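Long-range contact in D-isomer specific 2-hydroxyacid dehydrogenase NAD-binding (Xanthobacter autotrophicus, PDB 4XA8), which probably acts as an NAD(P)-dependent oxidoreductase of the D-isomer specific 2-hydroxyacid dehydrogenase family: residues Val52-Val57 with Leu71-Asn76. Numbering follows the deposited sequence.
Sequences VRYALV and LKLVIN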
loop_
_atom_site.group_PDB
_atom_site.type_symbol
_atom_site.label_atom_id
_atom_site.label_comp_id
_atom_site.label_asym_id
_atom_site.label_seq_id
_atom_site.Cartn_x
_atom_site.Cartn_y
_atom_site.Cartn_z
ATOM N N VAL A 52 -23.164 36.985 -3.847
ATOM C CA VAL A 52 -22.259 35.960 -3.326
ATOM C C VAL A 52 -21.824 36.317 -1.924
ATOM O O VAL A 52 -21.248 37.382 -1.687
ATOM C CB VAL A 52 -20.999 35.838 -4.204
ATOM C CG1 VAL A 52 -19.993 34.907 -3.566
ATOM C CG2 VAL A 52 -21.382 35.327 -5.579
ATOM N N ARG A 53 -22.095 35.429 -0.986
ATOM C CA ARG A 53 -21.817 35.725 0.412
ATOM C C ARG A 53 -20.891 34.715 1.083
ATOM O O ARG A 53 -20.352 34.974 2.159
ATOM C CB ARG A 53 -23.135 35.849 1.162
ATOM C CG ARG A 53 -23.955 37.032 0.677
ATOM C CD ARG A 53 -25.348 36.995 1.252
ATOM N NE ARG A 53 -25.399 37.533 2.608
ATOM C CZ ARG A 53 -26.506 37.619 3.344
ATOM N NH1 ARG A 53 -27.674 37.192 2.871
ATOM N NH2 ARG A 53 -26.443 38.120 4.572
ATOM N N TYR A 54 -20.673 33.590 0.426
ATOM C CA TYR A 54 -19.798 32.555 0.955
ATOM C C TYR A 54 -18.856 32.112 -0.158
ATOM O O TYR A 54 -19.263 32.064 -1.322
ATOM C CB TYR A 54 -20.650 31.398 1.495
ATOM C CG TYR A 54 -22.020 31.836 2.004
ATOM C CD1 TYR A 54 -22.165 32.512 3.221
ATOM C CD2 TYR A 54 -23.165 31.619 1.242
ATOM C CE1 TYR A 54 -23.409 32.919 3.673
ATOM C CE2 TYR A 54 -24.415 32.037 1.676
ATOM C CZ TYR A 54 -24.527 32.686 2.887
ATOM O OH TYR A 54 -25.765 33.099 3.298
ATOM N N ALA A 55 -17.599 31.844 0.201
ATOM C CA ALA A 55 -16.592 31.320 -0.727
ATOM C C ALA A 55 -15.928 30.055 -0.175
ATOM O O ALA A 55 -15.385 30.061 0.929
ATOM C CB ALA A 55 -15.549 32.401 -1.020
ATOM N N LEU A 56 -16.012 28.974 -0.951
ATOM C CA LEU A 56 -15.344 27.716 -0.654
ATOM C C LEU A 56 -14.225 27.558 -1.662
ATOM O O LEU A 56 -14.481 27.418 -2.853
ATOM C CB LEU A 56 -16.349 26.564 -0.772
ATOM C CG LEU A 56 -15.816 25.134 -0.637
ATOM C CD1 LEU A 56 -15.252 24.969 0.752
ATOM C CD2 LEU A 56 -16.959 24.159 -0.911
ATOM N N VAL A 57 -12.983 27.627 -1.202
ATOM C CA VAL A 57 -11.866 27.805 -2.121
ATOM C C VAL A 57 -10.601 27.024 -1.779
ATOM O O VAL A 57 -10.322 26.715 -0.601
ATOM C CB VAL A 57 -11.443 29.295 -2.215
ATOM C CG1 VAL A 57 -12.575 30.194 -2.654
ATOM C CG2 VAL A 57 -10.880 29.764 -0.886
ATOM N N LEU A 71 -19.178 39.319 0.620
ATOM C CA LEU A 71 -18.648 38.094 1.261
ATOM C C LEU A 71 -18.671 38.193 2.804
ATOM O O LEU A 71 -18.215 39.207 3.406
ATOM C CB LEU A 71 -17.216 37.880 0.789
ATOM C CG LEU A 71 -16.565 36.523 0.738
ATOM C CD1 LEU A 71 -17.433 35.576 -0.075
ATOM C CD2 LEU A 71 -15.190 36.742 0.112
ATOM N N LYS A 72 -19.214 37.144 3.421
ATOM C CA LYS A 72 -19.392 37.050 4.873
ATOM C C LYS A 72 -18.594 35.920 5.523
ATOM O O LYS A 72 -18.422 35.917 6.758
ATOM C CB LYS A 72 -20.888 36.882 5.176
ATOM C CG LYS A 72 -21.741 38.084 4.703
ATOM C CD LYS A 72 -22.833 38.466 5.699
ATOM C CE LYS A 72 -23.355 39.875 5.427
ATOM N NZ LYS A 72 -23.750 40.619 6.657
ATOM N N LEU A 73 -18.127 34.976 4.695
ATOM C CA LEU A 73 -17.566 33.714 5.147
ATOM C C LEU A 73 -16.666 33.119 4.063
ATOM O O LEU A 73 -17.061 33.023 2.892
ATOM C CB LEU A 73 -18.712 32.740 5.496
ATOM C CG LEU A 73 -18.318 31.317 5.931
ATOM C CD1 LEU A 73 -17.457 31.390 7.185
ATOM C CD2 LEU A 73 -19.550 30.447 6.188
ATOM N N VAL A 74 -15.444 32.751 4.442
ATOM C CA VAL A 74 -14.571 31.941 3.594
ATOM C C VAL A 74 -14.351 30.576 4.222
ATOM O O VAL A 74 -14.208 30.461 5.451
ATOM C CB VAL A 74 -13.208 32.619 3.371
ATOM C CG1 VAL A 74 -12.261 31.698 2.608
ATOM C CG2 VAL A 74 -13.414 33.893 2.613
ATOM N N ILE A 75 -14.348 29.557 3.372
ATOM C CA ILE A 75 -14.103 28.184 3.785
ATOM C C ILE A 75 -12.961 27.632 2.929
ATOM O O ILE A 75 -13.060 27.587 1.712
ATOM C CB ILE A 75 -15.347 27.260 3.628
ATOM C CG1 ILE A 75 -16.618 27.881 4.238
ATOM C CG2 ILE A 75 -15.053 25.909 4.268
ATOM C CD1 ILE A 75 -17.542 28.566 3.240
ATOM N N ASN A 76 -11.871 27.247 3.568
ATOM C CA ASN A 76 -10.715 26.730 2.869
ATOM C C ASN A 76 -10.865 25.210 2.664
ATOM O O ASN A 76 -11.180 24.486 3.603
ATOM C CB ASN A 76 -9.442 27.069 3.670
ATOM C CG ASN A 76 -8.167 26.854 2.877
ATOM O OD1 ASN A 76 -7.293 26.096 3.284
ATOM N ND2 ASN A 76 -8.067 27.490 1.736
#
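Arg53 and Lys72 run side by side where strands 52-57 and 73-76 begin. Arg53 CB lies over the centre of the Tyr54 ring, 3.8 Å above its plane; beyond CG and CD a bend at chi3 (82°) turns the guanidinium so that NE and NH2 meet the Lys72 methylenes, NH2 coming 3.7 Å from CE. NH1 donates a hydrogen bond to Ser7 O, while NH2 forms a salt bridge with Glu305, a carboxylate that probably eases the like charge of Lys72 NZ, 4.2 Å from NH2. Cutting the chain back to an alanine here would probably leave Glu305 without this salt-bridge partner, Ser7 O without its NH1 bond and the Lys72 methylenes without the guanidinium beside them. The backbones pair in parallel: Arg53 O takes Lys72 N at 2.8 Å, Ala55 N reaches Leu73 O at 3.0 Å, and Ile75 N meets Ala55 O almost straight on at 2.7 Å. Small Ala55 leaves room for Leu71 CD1, 3.8 Å from its CB. On the other face, Leu56 CD1 lies 3.6 Å from Ile75 CG2, and helix 290-306 covers Tyr54, Leu56 and Leu73. Such parallel strands, ordered 2-1-3-4-5, are typical of this family's flavodoxin-like substrate-binding domain.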